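Side-chain contacts in putative acetyltransferase Ta0821 (Thermoplasma acidophilum DSM 1728, PDB 3C26), which probably transfers acyl groups other than aminoacyl ones, as is usual for enzymes of the GNAT acetyltransferase family: residues Pro130-Val135 / Ser258-Glu263; Ser104-Thr109 / His136-His141. All blocks are in the same frame, centred on the assembly; numbering follows the deposited sequence. Where two conformers were deposited one is given.

Interaction 1 of 2, residues Pro130-Val135 / Ser258-Glu263; sequences PSLRLV and SLTVWE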
loop_
_atom_site.group_PDB
_atom_site.type_symbol
_atom_site.label_atom_id
_atom_site.label_comp_id
_atom_site.label_asym_id
_atom_site.label_seq_id
_atom_site.Cartn_x
_atom_site.Cartn_y
_atom_site.Cartn_z
ATOM N N PRO A 130 10.904 3.937 7.977
ATOM C CA PRO A 130 12.271 4.050 8.508
ATOM C C PRO A 130 13.144 4.990 7.659
ATOM O O PRO A 130 13.915 5.777 8.176
ATOM C CB PRO A 130 12.770 2.606 8.422
ATOM C CG PRO A 130 11.530 1.802 8.634
ATOM C CD PRO A 130 10.500 2.522 7.827
ATOM N N SER A 131 13.016 4.906 6.353
ATOM C CA SER A 131 13.786 5.793 5.484
ATOM C C SER A 131 13.304 7.235 5.585
ATOM O O SER A 131 14.101 8.143 5.574
ATOM C CB SER A 131 13.752 5.320 4.043
ATOM O OG SER A 131 14.319 4.020 3.959
ATOM N N LEU A 132 11.994 7.427 5.715
ATOM C CA LEU A 132 11.409 8.790 5.850
ATOM C C LEU A 132 11.898 9.410 7.169
ATOM O O LEU A 132 12.223 10.584 7.258
ATOM C CB LEU A 132 9.880 8.734 5.818
ATOM C CG LEU A 132 9.159 8.387 4.484
ATOM C CD1 LEU A 132 7.680 8.112 4.703
ATOM C CD2 LEU A 132 9.333 9.493 3.472
ATOM N N ARG A 133 11.925 8.597 8.204
ATOM C CA ARG A 133 12.447 9.031 9.514
ATOM C C ARG A 133 13.937 9.381 9.441
ATOM O O ARG A 133 14.409 10.340 10.043
ATOM C CB ARG A 133 12.221 7.952 10.584
ATOM C CG ARG A 133 10.732 7.706 10.896
ATOM C CD ARG A 133 10.019 8.975 11.377
ATOM N NE ARG A 133 10.530 9.424 12.673
ATOM C CZ ARG A 133 10.220 8.904 13.870
ATOM N NH1 ARG A 133 9.386 7.868 13.983
ATOM N NH2 ARG A 133 10.767 9.436 14.970
ATOM N N LEU A 134 14.664 8.611 8.662
ATOM C CA LEU A 134 16.131 8.808 8.516
ATOM C C LEU A 134 16.402 10.148 7.823
ATOM O O LEU A 134 17.152 10.991 8.335
ATOM C CB LEU A 134 16.753 7.645 7.717
ATOM C CG LEU A 134 18.216 7.879 7.322
ATOM C CD1 LEU A 134 19.000 8.005 8.610
ATOM C CD2 LEU A 134 18.780 6.811 6.465
ATOM N N VAL A 135 15.737 10.382 6.693
ATOM C CA VAL A 135 15.942 11.635 5.951
ATOM C C VAL A 135 15.509 12.843 6.781
ATOM O O VAL A 135 16.169 13.877 6.797
ATOM C CB VAL A 135 15.407 11.642 4.470
ATOM C CG1 VAL A 135 16.222 10.658 3.611
ATOM C CG2 VAL A 135 13.884 11.368 4.364
ATOM N N SER A 258 2.739 6.799 -2.660
ATOM C CA SER A 258 3.394 7.825 -3.456
ATOM C C SER A 258 4.921 7.792 -3.385
ATOM O O SER A 258 5.534 7.177 -2.496
ATOM C CB SER A 258 2.893 9.232 -3.076
ATOM O OG SER A 258 3.429 9.748 -1.868
ATOM N N LEU A 259 5.505 8.403 -4.399
ATOM C CA LEU A 259 6.950 8.658 -4.432
ATOM C C LEU A 259 7.191 10.097 -4.009
ATOM O O LEU A 259 6.853 11.049 -4.703
ATOM C CB LEU A 259 7.570 8.411 -5.809
ATOM C CG LEU A 259 9.107 8.429 -5.784
ATOM C CD1 LEU A 259 9.616 7.234 -4.967
ATOM C CD2 LEU A 259 9.678 8.413 -7.186
ATOM N N THR A 260 7.817 10.240 -2.863
ATOM C CA THR A 260 8.051 11.543 -2.284
ATOM C C THR A 260 9.455 12.003 -2.537
ATOM O O THR A 260 10.370 11.183 -2.646
ATOM C CB THR A 260 7.781 11.515 -0.736
ATOM O OG1 THR A 260 8.800 10.769 -0.058
ATOM C CG2 THR A 260 6.380 10.920 -0.414
ATOM N N VAL A 261 9.583 13.327 -2.648
ATOM C CA VAL A 261 10.870 14.026 -2.840
ATOM C C VAL A 261 11.244 14.894 -1.635
ATOM O O VAL A 261 10.516 15.783 -1.191
ATOM C CB VAL A 261 10.886 14.893 -4.163
ATOM C CG1 VAL A 261 12.282 15.507 -4.436
ATOM C CG2 VAL A 261 10.395 14.078 -5.316
ATOM N N TRP A 262 12.417 14.566 -1.113
ATOM C CA TRP A 262 13.067 15.255 0.005
ATOM C C TRP A 262 14.306 16.046 -0.424
ATOM O O TRP A 262 15.057 15.647 -1.314
ATOM C CB TRP A 262 13.418 14.234 1.082
ATOM C CG TRP A 262 12.184 13.636 1.713
ATOM C CD1 TRP A 262 11.309 12.776 1.111
ATOM C CD2 TRP A 262 11.655 13.885 3.030
ATOM N NE1 TRP A 262 10.283 12.454 1.972
ATOM C CE2 TRP A 262 10.461 13.126 3.152
ATOM C CE3 TRP A 262 12.074 14.658 4.119
ATOM C CZ2 TRP A 262 9.705 13.106 4.314
ATOM C CZ3 TRP A 262 11.302 14.660 5.278
ATOM C CH2 TRP A 262 10.128 13.893 5.370
ATOM N N GLU A 263 14.477 17.188 0.212
ATOM C CA GLU A 263 15.601 18.055 -0.008
ATOM C C GLU A 263 16.278 18.535 1.281
ATOM O O GLU A 263 15.652 18.820 2.333
ATOM C CB GLU A 263 15.184 19.248 -0.925
ATOM C CG GLU A 263 16.270 20.227 -1.287
ATOM C CD GLU A 263 15.719 21.355 -2.171
ATOM O OE1 GLU A 263 15.333 21.058 -3.310
ATOM O OE2 GLU A 263 15.610 22.514 -1.704
#
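Val135 and Leu132 come from successive turns of one helix and meet a single indole, that of Trp262, a worked example of how an aromatic side chain fills the gap between a helix and a strand. The axes of the two segments pass 10.5 Å apart and run at 20° to one another. The snug part of the contact is the indole itself, one face of which is covered by Val135. Val135 CG2 lies 3.6 Å from Trp262 CD2, and the same methyl makes a CH-pi contact with the five-membered ring, 23° off its normal and somewhat toward the rim. Leu132 approaches differently: its side chain crosses the indole at about a right angle, with Leu132 CD2 at 3.5 Å from Trp262 NE1 and 3.7 Å from Trp262 CZ2. Trp262 CG is anti to the carbonyl carbon (chi1 -66°), and with its CB already directed at the helix the ring lies across the gap. In the ring plane, Trp262 NE1 makes a weak hydrogen bond of 3.0 Å to Thr260 OG1, whose stronger partner is Val124 O. The looser end of the contact is here, where Thr260 adds just one approach to the helix, OG1 to Leu132 CD2 at 3.8 Å. Arg133, partly exposed, points away from the strand and packs on Tyr31 of the second subunit. With an alanine in place of Trp262, the methyls of Leu132 and Val135 would probably face a gap, and Thr260 OG1 would lose its indole donor. Around this buried layer, Val124 of strand 119-125 and Gln142 of strand 141-153 touch the indole, Phe140 packs on both Trp262 and Val135, Lys38 of the second subunit touches Leu132, and Leu134 touches helix 101-113; strand 258-265 lies between strands 119-125 and 141-153.

Interaction 2 of 2, residues Ser104-Thr109 / His136-His141; sequences SIMQET and HRLGFH
Gln107 and Leu138 mark the nearest backbone approach, their CA atoms 7.9 Å apart, where helix 101-113 faces the C-terminal end of helix 129-138. That end closes in a Schellman motif: Gly139 turns out of the helix with a phi of 99°, at which a CB would press on the carbonyl O of Leu138, and Gly139 N bonds back to His136 O at 2.9 Å. On either side of Gly139 in sequence, Leu138 and Phe140 both point toward the facing helix. Leu138 forks over it. Its CD1 presses on Met106 CB at 3.5 Å, tighter than ordinary carbon contact, while its CD2 meets Gln107 CG at 3.9 Å, crossing that chain at about a right angle. Met106, present as selenomethionine, bends at chi2 (-64°) and again at chi3, which brings its CE to 3.6 Å from Phe140 CZ, oblique to the ring. Met106 also touches Ile75 of strand 70-79 and Leu87 and Leu90 of strand 85-92. The Phe140 ring also meets that of Tyr264. No hydrogen bond crosses between the segments, and even Gln107 contributes just a methylene, so the segments probably meet through close fit of apolar surface, buried at Met106 and Phe140 and grading to solvent at Gln107.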
loop_
_atom_site.group_PDB
_atom_site.type_symbol
_atom_site.label_atom_id
_atom_site.label_comp_id
_atom_site.label_asym_id
_atom_site.label_seq_id
_atom_site.Cartn_x
_atom_site.Cartn_y
_atom_site.Cartn_z
ATOM N N SER A 104 24.779 5.825 8.335
ATOM C CA SER A 104 26.223 6.102 8.279
ATOM C C SER A 104 26.600 6.510 6.906
ATOM O O SER A 104 27.360 7.418 6.730
ATOM C CB SER A 104 27.084 4.898 8.660
ATOM O OG SER A 104 26.761 4.473 9.983
ATOM N N ILE A 105 26.086 5.810 5.923
ATOM C CA ILE A 105 26.448 6.139 4.535
ATOM C C ILE A 105 25.894 7.506 4.162
ATOM O O ILE A 105 26.529 8.239 3.471
ATOM C CB ILE A 105 26.085 5.049 3.484
ATOM C CG1 ILE A 105 27.008 5.265 2.285
ATOM C CG2 ILE A 105 24.564 5.032 3.099
ATOM C CD1 ILE A 105 27.085 4.097 1.353
HETATM N N MSE A 106 24.735 7.854 4.678
HETATM C CA MSE A 106 24.125 9.178 4.415
HETATM C C MSE A 106 24.926 10.298 5.088
HETATM O O MSE A 106 25.177 11.396 4.512
HETATM C CB MSE A 106 22.660 9.228 4.897
HETATM C CG MSE A 106 21.694 8.432 4.001
HETATM SE SE MSE A 106 21.614 9.225 2.197
HETATM C CE MSE A 106 21.085 11.025 2.760
ATOM N N GLN A 107 25.330 10.042 6.321
ATOM C CA GLN A 107 26.193 11.023 7.029
ATOM C C GLN A 107 27.544 11.222 6.313
ATOM O O GLN A 107 28.042 12.341 6.210
ATOM C CB GLN A 107 26.409 10.647 8.480
ATOM C CG GLN A 107 25.137 10.595 9.282
ATOM C CD GLN A 107 25.365 10.113 10.699
ATOM O OE1 GLN A 107 25.802 8.974 10.927
ATOM N NE2 GLN A 107 25.028 10.939 11.649
ATOM N N GLU A 108 28.141 10.136 5.828
ATOM C CA GLU A 108 29.389 10.267 5.096
ATOM C C GLU A 108 29.132 11.028 3.834
ATOM O O GLU A 108 29.935 11.866 3.424
ATOM C CB GLU A 108 29.973 8.909 4.725
ATOM C CG GLU A 108 30.355 8.122 5.888
ATOM C CD GLU A 108 31.674 8.561 6.481
ATOM O OE1 GLU A 108 32.396 9.381 5.860
ATOM O OE2 GLU A 108 32.004 8.048 7.574
ATOM N N THR A 109 28.022 10.699 3.183
ATOM C CA THR A 109 27.631 11.402 1.946
ATOM C C THR A 109 27.411 12.930 2.178
ATOM O O THR A 109 27.878 13.769 1.395
ATOM C CB THR A 109 26.393 10.749 1.282
ATOM O OG1 THR A 109 26.710 9.400 0.922
ATOM C CG2 THR A 109 25.929 11.500 0.007
ATOM N N HIS A 136 14.421 12.691 7.504
ATOM C CA HIS A 136 13.883 13.761 8.322
ATOM C C HIS A 136 14.884 14.093 9.398
ATOM O O HIS A 136 15.271 15.232 9.598
ATOM C CB HIS A 136 12.562 13.340 8.984
ATOM C CG HIS A 136 11.967 14.415 9.821
ATOM N ND1 HIS A 136 12.192 14.525 11.181
ATOM C CD2 HIS A 136 11.228 15.492 9.472
ATOM C CE1 HIS A 136 11.573 15.599 11.636
ATOM N NE2 HIS A 136 10.981 16.201 10.616
ATOM N N ARG A 137 15.295 13.056 10.105
ATOM C CA ARG A 137 16.272 13.192 11.198
ATOM C C ARG A 137 17.564 13.864 10.744
ATOM O O ARG A 137 18.213 14.616 11.494
ATOM C CB ARG A 137 16.649 11.836 11.732
ATOM C CG ARG A 137 17.402 11.931 13.018
ATOM C CD ARG A 137 18.044 10.608 13.351
ATOM N NE ARG A 137 17.064 9.519 13.352
ATOM N N LEU A 138 17.916 13.604 9.493
ATOM C CA LEU A 138 19.167 14.148 8.919
ATOM C C LEU A 138 18.998 15.580 8.427
ATOM O O LEU A 138 19.976 16.264 8.091
ATOM C CB LEU A 138 19.704 13.238 7.836
ATOM C CG LEU A 138 20.289 11.885 8.284
ATOM C CD1 LEU A 138 20.710 11.145 7.053
ATOM C CD2 LEU A 138 21.475 12.008 9.236
ATOM N N GLY A 139 17.766 16.069 8.462
ATOM C CA GLY A 139 17.502 17.471 8.122
ATOM C C GLY A 139 16.988 17.785 6.720
ATOM O O GLY A 139 16.996 18.918 6.251
ATOM N N PHE A 140 16.537 16.749 6.056
ATOM C CA PHE A 140 15.813 16.888 4.804
ATOM C C PHE A 140 14.359 17.271 5.126
ATOM O O PHE A 140 13.849 16.990 6.201
ATOM C CB PHE A 140 15.768 15.568 4.063
ATOM C CG PHE A 140 17.066 15.137 3.439
ATOM C CD1 PHE A 140 18.090 14.638 4.200
ATOM C CD2 PHE A 140 17.215 15.148 2.065
ATOM C CE1 PHE A 140 19.255 14.189 3.616
ATOM C CE2 PHE A 140 18.382 14.697 1.467
ATOM C CZ PHE A 140 19.416 14.226 2.274
ATOM N N HIS A 141 13.721 17.923 4.169
ATOM C CA HIS A 141 12.290 18.228 4.225
ATOM C C HIS A 141 11.621 17.871 2.911
ATOM O O HIS A 141 12.207 17.992 1.869
ATOM C CB HIS A 141 12.021 19.688 4.615
ATOM C CG HIS A 141 12.899 20.674 3.915
ATOM N ND1 HIS A 141 14.050 21.182 4.496
ATOM C CD2 HIS A 141 12.799 21.251 2.690
ATOM C CE1 HIS A 141 14.635 22.006 3.638
ATOM N NE2 HIS A 141 13.889 22.071 2.542
#

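How the interactions relate
Followed from the N terminus, the chain passes 104-109, 130-135, 136-141 and 258-263 in turn. Interaction 2 closes a short loop through strand 119-125, bringing helix 101-113 against the end of helix 129-138. Interaction 1 closes a far longer excursion, which takes in the second half of the chain before strand 258-265 returns beside that helix. The two loops cross, since their segments alternate. Helix 129-138 serves both, and the turn after it joins them directly: Val135 O and Phe140 N lie 3.0 Å apart, and Glu263 O and His141 N 2.8 Å, both probable hydrogen bonds. Together they tie two helices of the GNAT core to its returning C-terminal strand.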